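Local coordinates for nicotinate-nucleotide--dimethylbenzimidazole phosphoribosyltransferase (Thermus thermophilus HB8, PDB 1WX1), which probably transfers the phosphoribosyl group of nicotinate mononucleotide to 5,6-dimethylbenzimidazole, giving alpha-ribazole 5'-phosphate for cobalamin biosynthesis, at residues Arg46-Ala52 and Asp93-Leu99; Leu158-Asp162 and Ile233-Tyr237; Leu247-Gly251 and Gly303-Ala308; Ala274-Arg279 and Pro294-Leu300. One frame throughout, in Å; residues are numbered along the deposited sequence.

From the N terminus, contact 1 comes first: residues 46-52 and 93-99, on neighbouring strands of the parallel sheet, close a loop that holds helices 70-79 and 84-91. Contact 2 opens only after contact 1 has closed; across a mostly helical run of 70 residues it lays helix 228-242 over strand 157-163, the other neighbour of strand 47-54. Contact 3 follows in series, taking the next strand, 247-249, to the start of helix 306-321, where the predicted proton acceptor E304 sits. Contact 4 lies wholly within the loop that contact 3 closes, pairing the segments before and after helix 281-290. Contacts 1, 2 and 3 touch one another, and contact 4 meets contact 3 through G275 and H276.

Contact 1 (Arg46-Ala52 and Asp93-Leu99); sequences RGAVVVA and DCAVYVL
R46 and D93 clasp the outer end of a pair of parallel strands, which run in step from G47 and C94 to A52 and L99. The R46 chain runs off with CG anti to the backbone N and folds over at chi2 (73°), which lays its guanidinium flat over the neighbouring backbone, with A95 N 3.5 Å from the guanidinium plane. From there NH1 reaches D93 OD1 at 2.8 Å, a salt bridge that meets the carboxylate from above its plane.

Beyond this clasp G47 has no side chain, and SG of C94 reaches across beside the A48 backbone, 3.5 Å from A48 C. V49 supplies the next bump. Its CG1 sits between backbone N and carbonyl carbon (chi1 60°) and lies 3.9 Å from C94 SG; V49 CG1 also meets V96 CG2 at 4.0 Å. Helices 306-321 and 70-79 pack over this face.

On the opposite face small residues make room for a large one: the Y97 ring turns its edge to A48, with A48 CB 3.9 Å from Y97 CE1. V50 CG2 rests on Y97 CB, and V50 CG1 lies beside L99 CB. The Y97 hydroxyl leaves the pair to bond E153, just past the end of helix 133-152, whose R149 and A150 touch the tyrosine.

Six backbone bonds, from G47 N to D93 O through to L99 N to V51 O, set the register. The chemistry thus divides: the charged pair sits at the exposed end, while the mostly buried remainder relies on peptide hydrogen bonds and apolar packing, as expected in the core of a Rossmann-like sheet.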
loop_
_atom_site.group_PDB
_atom_site.type_symbol
_atom_site.label_atom_id
_atom_site.label_comp_id
_atom_site.label_asym_id
_atom_site.label_seq_id
_atom_site.Cartn_x
_atom_site.Cartn_y
_atom_site.Cartn_z
ATOM N N ARG A 46 -0.126 -11.111 13.550
ATOM C CA ARG A 46 -0.857 -10.060 14.243
ATOM C C ARG A 46 0.013 -8.831 14.470
ATOM O O ARG A 46 1.170 -8.943 14.870
ATOM C CB ARG A 46 -1.328 -10.585 15.599
ATOM C CG ARG A 46 -2.092 -9.580 16.441
ATOM C CD ARG A 46 -3.477 -9.354 15.882
ATOM N NE ARG A 46 -4.356 -8.710 16.854
ATOM C CZ ARG A 46 -5.574 -8.263 16.564
ATOM N NH1 ARG A 46 -6.045 -8.392 15.332
ATOM N NH2 ARG A 46 -6.314 -7.681 17.497
ATOM N N GLY A 47 -0.546 -7.656 14.225
ATOM C CA GLY A 47 0.208 -6.440 14.453
ATOM C C GLY A 47 -0.479 -5.671 15.564
ATOM O O GLY A 47 -1.555 -6.067 16.019
ATOM N N ALA A 48 0.146 -4.597 16.028
ATOM C CA ALA A 48 -0.461 -3.762 17.056
ATOM C C ALA A 48 -0.030 -2.312 16.884
ATOM O O ALA A 48 1.066 -2.031 16.399
ATOM C CB ALA A 48 -0.078 -4.258 18.466
ATOM N N VAL A 49 -0.920 -1.396 17.246
ATOM C CA VAL A 49 -0.613 0.023 17.201
ATOM C C VAL A 49 -1.009 0.584 18.562
ATOM O O VAL A 49 -2.082 0.269 19.089
ATOM C CB VAL A 49 -1.392 0.779 16.071
ATOM C CG1 VAL A 49 -2.904 0.665 16.278
ATOM C CG2 VAL A 49 -0.988 2.257 16.062
ATOM N N VAL A 50 -0.112 1.363 19.157
ATOM C CA VAL A 50 -0.394 1.994 20.433
ATOM C C VAL A 50 -0.533 3.473 20.118
ATOM O O VAL A 50 0.416 4.114 19.658
ATOM C CB VAL A 50 0.744 1.790 21.452
ATOM C CG1 VAL A 50 0.424 2.549 22.744
ATOM C CG2 VAL A 50 0.914 0.300 21.747
ATOM N N VAL A 51 -1.729 3.999 20.338
ATOM C CA VAL A 51 -2.008 5.402 20.072
ATOM C C VAL A 51 -1.856 6.185 21.368
ATOM O O VAL A 51 -2.644 6.009 22.295
ATOM C CB VAL A 51 -3.446 5.583 19.535
ATOM C CG1 VAL A 51 -3.685 7.045 19.152
ATOM C CG2 VAL A 51 -3.674 4.659 18.343
ATOM N N ALA A 52 -0.835 7.034 21.430
ATOM C CA ALA A 52 -0.570 7.845 22.615
ATOM C C ALA A 52 -1.294 9.183 22.484
ATOM O O ALA A 52 -1.232 9.827 21.437
ATOM C CB ALA A 52 0.932 8.063 22.769
ATOM N N ASP A 93 -5.540 -6.540 10.431
ATOM C CA ASP A 93 -5.281 -7.485 11.526
ATOM C C ASP A 93 -4.285 -6.875 12.502
ATOM O O ASP A 93 -3.195 -7.406 12.743
ATOM C CB ASP A 93 -4.747 -8.816 10.981
ATOM C CG ASP A 93 -4.529 -9.852 12.078
ATOM O OD1 ASP A 93 -5.332 -9.896 13.034
ATOM O OD2 ASP A 93 -3.562 -10.632 11.983
ATOM N N CYS A 94 -4.685 -5.751 13.072
ATOM C CA CYS A 94 -3.849 -5.017 13.995
ATOM C C CYS A 94 -4.651 -4.635 15.233
ATOM O O CYS A 94 -5.726 -4.049 15.121
ATOM C CB CYS A 94 -3.336 -3.758 13.289
ATOM S SG CYS A 94 -2.301 -2.671 14.275
ATOM N N ALA A 95 -4.127 -4.976 16.406
ATOM C CA ALA A 95 -4.781 -4.645 17.665
ATOM C C ALA A 95 -4.595 -3.152 17.925
ATOM O O ALA A 95 -3.570 -2.576 17.564
ATOM C CB ALA A 95 -4.159 -5.457 18.809
ATOM N N VAL A 96 -5.587 -2.524 18.545
ATOM C CA VAL A 96 -5.496 -1.103 18.845
ATOM C C VAL A 96 -5.473 -0.877 20.348
ATOM O O VAL A 96 -6.351 -1.344 21.068
ATOM C CB VAL A 96 -6.689 -0.307 18.253
ATOM C CG1 VAL A 96 -6.596 1.159 18.673
ATOM C CG2 VAL A 96 -6.690 -0.411 16.730
ATOM N N TYR A 97 -4.446 -0.182 20.822
ATOM C CA TYR A 97 -4.333 0.145 22.240
ATOM C C TYR A 97 -4.242 1.653 22.335
ATOM O O TYR A 97 -3.627 2.292 21.479
ATOM C CB TYR A 97 -3.073 -0.462 22.864
ATOM C CG TYR A 97 -3.002 -1.968 22.807
ATOM C CD1 TYR A 97 -2.468 -2.618 21.694
ATOM C CD2 TYR A 97 -3.472 -2.744 23.864
ATOM C CE1 TYR A 97 -2.404 -4.007 21.636
ATOM C CE2 TYR A 97 -3.413 -4.136 23.818
ATOM C CZ TYR A 97 -2.876 -4.759 22.702
ATOM O OH TYR A 97 -2.820 -6.127 22.651
ATOM N N VAL A 98 -4.852 2.227 23.367
ATOM C CA VAL A 98 -4.811 3.671 23.564
ATOM C C VAL A 98 -4.104 3.958 24.884
ATOM O O VAL A 98 -4.324 3.272 25.879
ATOM C CB VAL A 98 -6.235 4.278 23.610
ATOM C CG1 VAL A 98 -6.151 5.795 23.761
ATOM C CG2 VAL A 98 -6.991 3.927 22.331
ATOM N N LEU A 99 -3.244 4.969 24.880
ATOM C CA LEU A 99 -2.502 5.344 26.071
ATOM C C LEU A 99 -2.720 6.819 26.376
ATOM O O LEU A 99 -2.415 7.682 25.552
ATOM C CB LEU A 99 -1.007 5.081 25.862
ATOM C CG LEU A 99 -0.031 5.695 26.874
ATOM C CD1 LEU A 99 -0.197 5.017 28.227
ATOM C CD2 LEU A 99 1.408 5.529 26.375
#

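Contact 2 (Leu158-Asp162 and Ile233-Tyr237); sequences LAAGD and IAGIY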
loop_
_atom_site.group_PDB
_atom_site.type_symbol
_atom_site.label_atom_id
_atom_site.label_comp_id
_atom_site.label_asym_id
_atom_site.label_seq_id
_atom_site.Cartn_x
_atom_site.Cartn_y
_atom_site.Cartn_z
ATOM N N LEU A 158 5.043 -3.673 15.420
ATOM C CA LEU A 158 4.508 -2.604 16.247
ATOM C C LEU A 158 4.552 -1.219 15.622
ATOM O O LEU A 158 5.551 -0.820 15.025
ATOM C CB LEU A 158 5.286 -2.594 17.565
ATOM C CG LEU A 158 4.897 -1.603 18.656
ATOM C CD1 LEU A 158 3.502 -1.939 19.172
ATOM C CD2 LEU A 158 5.928 -1.671 19.778
ATOM N N ALA A 159 3.453 -0.490 15.764
ATOM C CA ALA A 159 3.369 0.865 15.246
ATOM C C ALA A 159 2.918 1.769 16.382
ATOM O O ALA A 159 2.375 1.296 17.383
ATOM C CB ALA A 159 2.370 0.932 14.101
ATOM N N ALA A 160 3.162 3.067 16.239
ATOM C CA ALA A 160 2.728 4.020 17.245
ATOM C C ALA A 160 1.793 4.984 16.536
ATOM O O ALA A 160 1.909 5.205 15.324
ATOM C CB ALA A 160 3.921 4.775 17.837
ATOM N N GLY A 161 0.848 5.529 17.292
ATOM C CA GLY A 161 -0.095 6.487 16.750
ATOM C C GLY A 161 -0.128 7.682 17.687
ATOM O O GLY A 161 0.261 7.570 18.856
ATOM N N ASP A 162 -0.597 8.820 17.189
ATOM C CA ASP A 162 -0.667 10.032 17.996
ATOM C C ASP A 162 -2.057 10.655 17.976
ATOM O O ASP A 162 -2.790 10.543 16.999
ATOM C CB ASP A 162 0.286 11.081 17.437
ATOM C CG ASP A 162 -0.156 11.573 16.068
ATOM O OD1 ASP A 162 -0.188 10.750 15.122
ATOM O OD2 ASP A 162 -0.492 12.772 15.938
ATOM N N ILE A 233 5.632 8.091 22.750
ATOM C CA ILE A 233 5.848 7.397 21.490
ATOM C C ILE A 233 7.289 6.901 21.404
ATOM O O ILE A 233 7.546 5.805 20.902
ATOM C CB ILE A 233 5.461 8.305 20.304
ATOM C CG1 ILE A 233 3.925 8.349 20.214
ATOM C CG2 ILE A 233 6.074 7.791 18.997
ATOM C CD1 ILE A 233 3.369 9.443 19.327
ATOM N N ALA A 234 8.226 7.691 21.913
ATOM C CA ALA A 234 9.626 7.272 21.923
ATOM C C ALA A 234 9.731 6.003 22.784
ATOM O O ALA A 234 10.476 5.076 22.458
ATOM C CB ALA A 234 10.496 8.371 22.504
ATOM N N GLY A 235 8.973 5.971 23.880
ATOM C CA GLY A 235 8.986 4.815 24.761
ATOM C C GLY A 235 8.422 3.580 24.086
ATOM O O GLY A 235 8.921 2.467 24.277
ATOM N N ILE A 236 7.373 3.774 23.294
ATOM C CA ILE A 236 6.752 2.668 22.577
ATOM C C ILE A 236 7.780 2.029 21.643
ATOM O O ILE A 236 7.923 0.803 21.616
ATOM C CB ILE A 236 5.535 3.164 21.758
ATOM C CG1 ILE A 236 4.414 3.571 22.721
ATOM C CG2 ILE A 236 5.063 2.079 20.771
ATOM C CD1 ILE A 236 3.304 4.391 22.069
ATOM N N TYR A 237 8.507 2.857 20.896
ATOM C CA TYR A 237 9.506 2.337 19.965
ATOM C C TYR A 237 10.728 1.733 20.660
ATOM O O TYR A 237 11.271 0.730 20.197
ATOM C CB TYR A 237 9.929 3.431 18.971
ATOM C CG TYR A 237 8.882 3.715 17.903
ATOM C CD1 TYR A 237 8.391 5.005 17.705
ATOM C CD2 TYR A 237 8.380 2.691 17.100
ATOM C CE1 TYR A 237 7.425 5.269 16.737
ATOM C CE2 TYR A 237 7.409 2.947 16.124
ATOM C CZ TYR A 237 6.938 4.240 15.953
ATOM O OH TYR A 237 5.958 4.496 15.021
#
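Strand 158-162 and helix 233-237 run antiparallel at 175°, their axes 8.5 Å apart, with A160 and I233 the nearest pair of backbones. A160 is the knob here: its CB enters a hollow made by I233, I236 and Y237, touching I233 CG2 at 3.9 Å and Y237 CZ at 3.6 Å. L158 comes in beside it, crossing I236 at about a right angle, with L158 CD2 4.0 Å from I236 CG2. At the other end I233 stretches its CD1 to G161 O and to D162 CB.

Y237 leaves the helix with CG anti to the carbonyl carbon (chi1 -75°), and this swings the ring beside A160 and brings OH up to the strand. The hydroxyl takes a weak bond from A160 N at 3.4 Å, while its stronger bond goes to V248 O on the neighbouring strand. A phenylalanine in its place would probably leave V248 O without this partner and A160 N without its weak one, and the ring held by packing alone.

Around this core, strands 47-54 and 247-249 flank strand 157-163, helix 252-264 packs against Y237 and D162, and helix 133-152 meets L158 and I236 in the helical layer of this alpha/beta fold.

Contact 3 (Leu247-Gly251 and Gly303-Ala308); sequences LVLDG and GEGTGA
The D250 carboxylate is laid across the N-terminal turn of helix 306-321, where OD1 takes two backbone amides and OD2 one. It sits at the helix N terminus, just beyond the C-terminal end of parallel strand 247-249 in a Rossmann-like sheet. OD1 accepts from A308 N at 3.2 Å on its anti side, tilted out of the carboxylate plane, and G307 N adds a weak bond to the same oxygen at 2.7 Å. OD2 takes G305 N at 2.8 Å, the donor standing well above the carboxylate plane. Having CG anti to the backbone N (chi1 -174°) carries the group over to these amides, where the helix dipole would probably stabilise its negative charge.

Around it, G303 to T306 form a type I' turn whose closing oxygen is gripped twice: T306 OG1 donates to G303 O at 2.7 Å, and the T306 amide bonds it too. G303 and G305 adopt backbone angles that a CB would not tolerate, and at G307 one would press on D250 OD1. The turn carries E304, the predicted proton acceptor; its backbone N bonds D162 and its OE1 bonds the I85 amide at the start of helix 84-91.

Farther out the contact turns apolar. A308 CB sits 3.4 Å from L249 O and touches V248 CG1 at 3.6 Å, while the same valine reaches the helix backbone, placing V248 CG1 3.5 Å from A308 O.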
loop_
_atom_site.group_PDB
_atom_site.type_symbol
_atom_site.label_atom_id
_atom_site.label_comp_id
_atom_site.label_asym_id
_atom_site.label_seq_id
_atom_site.Cartn_x
_atom_site.Cartn_y
_atom_site.Cartn_z
ATOM N N LEU A 247 9.406 -2.219 13.528
ATOM C CA LEU A 247 8.662 -1.054 14.004
ATOM C C LEU A 247 8.203 -0.222 12.814
ATOM O O LEU A 247 8.989 0.057 11.913
ATOM C CB LEU A 247 9.559 -0.212 14.916
ATOM C CG LEU A 247 10.276 -1.022 16.002
ATOM C CD1 LEU A 247 11.251 -0.126 16.751
ATOM C CD2 LEU A 247 9.255 -1.634 16.953
ATOM N N VAL A 248 6.937 0.189 12.821
ATOM C CA VAL A 248 6.393 0.964 11.712
ATOM C C VAL A 248 6.075 2.409 12.090
ATOM O O VAL A 248 5.386 2.676 13.081
ATOM C CB VAL A 248 5.107 0.304 11.164
ATOM C CG1 VAL A 248 4.695 0.972 9.859
ATOM C CG2 VAL A 248 5.336 -1.191 10.962
ATOM N N LEU A 249 6.584 3.335 11.288
ATOM C CA LEU A 249 6.372 4.762 11.510
ATOM C C LEU A 249 5.078 5.236 10.877
ATOM O O LEU A 249 4.672 4.737 9.824
ATOM C CB LEU A 249 7.514 5.581 10.894
ATOM C CG LEU A 249 8.924 5.402 11.451
ATOM C CD1 LEU A 249 9.895 6.243 10.624
ATOM C CD2 LEU A 249 8.955 5.818 12.917
ATOM N N ASP A 250 4.434 6.198 11.530
ATOM C CA ASP A 250 3.220 6.789 11.001
ATOM C C ASP A 250 3.596 8.168 10.450
ATOM O O ASP A 250 4.559 8.292 9.686
ATOM C CB ASP A 250 2.141 6.921 12.085
ATOM C CG ASP A 250 0.813 7.405 11.521
ATOM O OD1 ASP A 250 0.447 6.937 10.425
ATOM O OD2 ASP A 250 0.137 8.242 12.165
ATOM N N GLY A 251 2.867 9.199 10.867
ATOM C CA GLY A 251 3.120 10.540 10.367
ATOM C C GLY A 251 4.153 11.398 11.069
ATOM O O GLY A 251 5.037 10.896 11.755
ATOM N N GLY A 303 -2.907 11.069 10.897
ATOM C CA GLY A 303 -2.167 10.644 12.078
ATOM C C GLY A 303 -2.871 9.461 12.730
ATOM O O GLY A 303 -3.436 8.631 12.027
ATOM N N GLU A 304 -2.846 9.381 14.062
ATOM C CA GLU A 304 -3.499 8.283 14.786
ATOM C C GLU A 304 -2.800 6.940 14.548
ATOM O O GLU A 304 -3.190 5.932 15.128
ATOM C CB GLU A 304 -4.964 8.121 14.344
ATOM C CG GLU A 304 -5.884 9.298 14.597
ATOM C CD GLU A 304 -7.299 9.055 14.063
ATOM O OE1 GLU A 304 -7.670 7.882 13.812
ATOM O OE2 GLU A 304 -8.047 10.041 13.905
ATOM N N GLY A 305 -1.781 6.925 13.698
ATOM C CA GLY A 305 -1.101 5.678 13.387
ATOM C C GLY A 305 -1.688 5.056 12.124
ATOM O O GLY A 305 -1.317 3.944 11.727
ATOM N N THR A 306 -2.585 5.792 11.471
ATOM C CA THR A 306 -3.258 5.309 10.267
ATOM C C THR A 306 -2.339 4.859 9.143
ATOM O O THR A 306 -2.536 3.781 8.579
ATOM C CB THR A 306 -4.223 6.367 9.686
ATOM O OG1 THR A 306 -3.523 7.600 9.496
ATOM C CG2 THR A 306 -5.408 6.588 10.621
ATOM N N GLY A 307 -1.351 5.684 8.807
ATOM C CA GLY A 307 -0.440 5.334 7.732
ATOM C C GLY A 307 0.371 4.093 8.051
ATOM O O GLY A 307 0.588 3.245 7.186
ATOM N N ALA A 308 0.819 3.986 9.297
ATOM C CA ALA A 308 1.597 2.840 9.725
ATOM C C ALA A 308 0.789 1.553 9.620
ATOM O O ALA A 308 1.294 0.530 9.157
ATOM C CB ALA A 308 2.071 3.038 11.163
#

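Contact 4 (Ala274-Arg279 and Pro294-Leu300); sequences AGHLSR and PLLDLDL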
loop_
_atom_site.group_PDB
_atom_site.type_symbol
_atom_site.label_atom_id
_atom_site.label_comp_id
_atom_site.label_asym_id
_atom_site.label_seq_id
_atom_site.Cartn_x
_atom_site.Cartn_y
_atom_site.Cartn_z
ATOM N N ALA A 274 9.260 2.998 7.339
ATOM C CA ALA A 274 8.394 4.153 7.147
ATOM C C ALA A 274 7.104 3.716 6.467
ATOM O O ALA A 274 7.100 3.362 5.282
ATOM C CB ALA A 274 9.104 5.220 6.313
ATOM N N GLY A 275 6.010 3.735 7.226
ATOM C CA GLY A 275 4.723 3.331 6.686
ATOM C C GLY A 275 4.265 4.158 5.499
ATOM O O GLY A 275 3.858 3.613 4.473
ATOM N N HIS A 276 4.324 5.478 5.625
ATOM C CA HIS A 276 3.902 6.346 4.533
ATOM C C HIS A 276 4.561 7.711 4.608
ATOM O O HIS A 276 5.368 7.984 5.498
ATOM C CB HIS A 276 2.382 6.540 4.556
ATOM C CG HIS A 276 1.903 7.427 5.663
ATOM N ND1 HIS A 276 0.951 8.402 5.474
ATOM C CD2 HIS A 276 2.245 7.481 6.975
ATOM C CE1 HIS A 276 0.725 9.025 6.620
ATOM N NE2 HIS A 276 1.497 8.484 7.544
ATOM N N LEU A 277 4.211 8.561 3.651
ATOM C CA LEU A 277 4.723 9.923 3.609
ATOM C C LEU A 277 3.519 10.829 3.820
ATOM O O LEU A 277 2.611 10.875 2.987
ATOM C CB LEU A 277 5.374 10.231 2.255
ATOM C CG LEU A 277 5.905 11.669 2.128
ATOM C CD1 LEU A 277 6.970 11.928 3.187
ATOM C CD2 LEU A 277 6.471 11.889 0.732
ATOM N N SER A 278 3.508 11.525 4.951
ATOM C CA SER A 278 2.427 12.434 5.294
ATOM C C SER A 278 2.496 13.679 4.424
ATOM O O SER A 278 3.529 13.961 3.825
ATOM C CB SER A 278 2.535 12.847 6.766
ATOM O OG SER A 278 1.596 13.858 7.082
ATOM N N ARG A 279 1.389 14.411 4.359
ATOM C CA ARG A 279 1.332 15.649 3.587
ATOM C C ARG A 279 2.093 16.724 4.370
ATOM O O ARG A 279 2.485 17.747 3.815
ATOM C CB ARG A 279 -0.125 16.082 3.395
ATOM C CG ARG A 279 -0.328 17.301 2.510
ATOM C CD ARG A 279 -1.780 17.756 2.596
ATOM N NE ARG A 279 -2.693 16.628 2.432
ATOM C CZ ARG A 279 -3.945 16.606 2.879
ATOM N NH1 ARG A 279 -4.442 17.657 3.518
ATOM N NH2 ARG A 279 -4.692 15.524 2.705
ATOM N N PRO A 294 9.484 5.832 2.300
ATOM C CA PRO A 294 8.070 5.607 2.628
ATOM C C PRO A 294 7.459 4.524 1.736
ATOM O O PRO A 294 7.648 4.531 0.519
ATOM C CB PRO A 294 7.424 6.971 2.372
ATOM C CG PRO A 294 8.578 7.943 2.415
ATOM C CD PRO A 294 9.694 7.191 1.771
ATOM N N LEU A 295 6.723 3.600 2.340
ATOM C CA LEU A 295 6.090 2.528 1.579
ATOM C C LEU A 295 4.861 3.017 0.825
ATOM O O LEU A 295 4.621 2.614 -0.311
ATOM C CB LEU A 295 5.680 1.388 2.511
ATOM C CG LEU A 295 6.821 0.515 3.019
ATOM C CD1 LEU A 295 6.308 -0.442 4.082
ATOM C CD2 LEU A 295 7.418 -0.247 1.851
ATOM N N LEU A 296 4.083 3.879 1.472
ATOM C CA LEU A 296 2.867 4.420 0.880
ATOM C C LEU A 296 2.926 5.936 0.737
ATOM O O LEU A 296 3.610 6.617 1.501
ATOM C CB LEU A 296 1.660 4.079 1.758
ATOM C CG LEU A 296 1.337 2.603 1.994
ATOM C CD1 LEU A 296 0.308 2.473 3.116
ATOM C CD2 LEU A 296 0.820 1.991 0.704
ATOM N N ASP A 297 2.194 6.454 -0.241
ATOM C CA ASP A 297 2.096 7.892 -0.465
ATOM C C ASP A 297 0.668 8.125 -0.940
ATOM O O ASP A 297 0.393 8.120 -2.141
ATOM C CB ASP A 297 3.076 8.366 -1.532
ATOM C CG ASP A 297 3.181 9.879 -1.578
ATOM O OD1 ASP A 297 2.208 10.550 -1.175
ATOM O OD2 ASP A 297 4.226 10.399 -2.019
ATOM N N LEU A 298 -0.241 8.315 0.012
ATOM C CA LEU A 298 -1.647 8.507 -0.308
ATOM C C LEU A 298 -2.165 9.889 0.073
ATOM O O LEU A 298 -3.372 10.100 0.154
ATOM C CB LEU A 298 -2.476 7.428 0.392
ATOM C CG LEU A 298 -2.136 5.981 0.016
ATOM C CD1 LEU A 298 -2.780 5.025 1.012
ATOM C CD2 LEU A 298 -2.607 5.690 -1.405
ATOM N N ASP A 299 -1.243 10.818 0.304
ATOM C CA ASP A 299 -1.586 12.187 0.674
ATOM C C ASP A 299 -2.399 12.239 1.966
ATOM O O ASP A 299 -3.299 13.068 2.119
ATOM C CB ASP A 299 -2.351 12.863 -0.473
ATOM C CG ASP A 299 -2.619 14.336 -0.213
ATOM O OD1 ASP A 299 -1.717 15.029 0.304
ATOM O OD2 ASP A 299 -3.732 14.806 -0.537
ATOM N N LEU A 300 -2.072 11.349 2.896
ATOM C CA LEU A 300 -2.759 11.299 4.179
ATOM C C LEU A 300 -2.222 12.402 5.086
ATOM O O LEU A 300 -1.046 12.754 5.026
ATOM C CB LEU A 300 -2.542 9.938 4.847
ATOM C CG LEU A 300 -2.947 8.703 4.034
ATOM C CD1 LEU A 300 -2.610 7.447 4.824
ATOM C CD2 LEU A 300 -4.433 8.752 3.715
HETATM O O HOH W 1 0.329 9.247 2.734
HETATM O O HOH W 2 1.616 11.891 0.819
#
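One water ties H276 and L277 to L298 and L300, gripped by four groups: it donates to L277 O at 2.8 Å, accepts from L298 N and L300 N, and meets H276 ND1 at 2.9 Å in the plane of the ring. A second water donates to both L277 O and D297 OD1. H276 CG stands between backbone N and carbonyl carbon (chi1 73°), bringing the ring against L300, with H276 ND1 3.7 Å from L300 CD1.

At the outer end R279 holds D299 side-on: NE forms a salt bridge to D299 OD1 at 2.8 Å, meeting the carboxylate from above its plane, and NH2 bonds D299 O at 2.9 Å. Guanidinium and carboxylate are turned 41° apart, and NH2 also reaches R21 O of the second subunit. A methionine here would probably leave the D299 carboxylate without its charged mate and R21 O of the second subunit without this donor.

Backbone bonds run along the pair, L295 N to A274 O and L277 N to L296 O among them, and L277 CB packs on P294 CB at 3.9 Å. Two irregular segments joined by a single beta bridge, H276 to L296, thus flank helix 281-290 and link edge strand 272-274 to the dimer interface, where L296 packs on L296 of the second subunit.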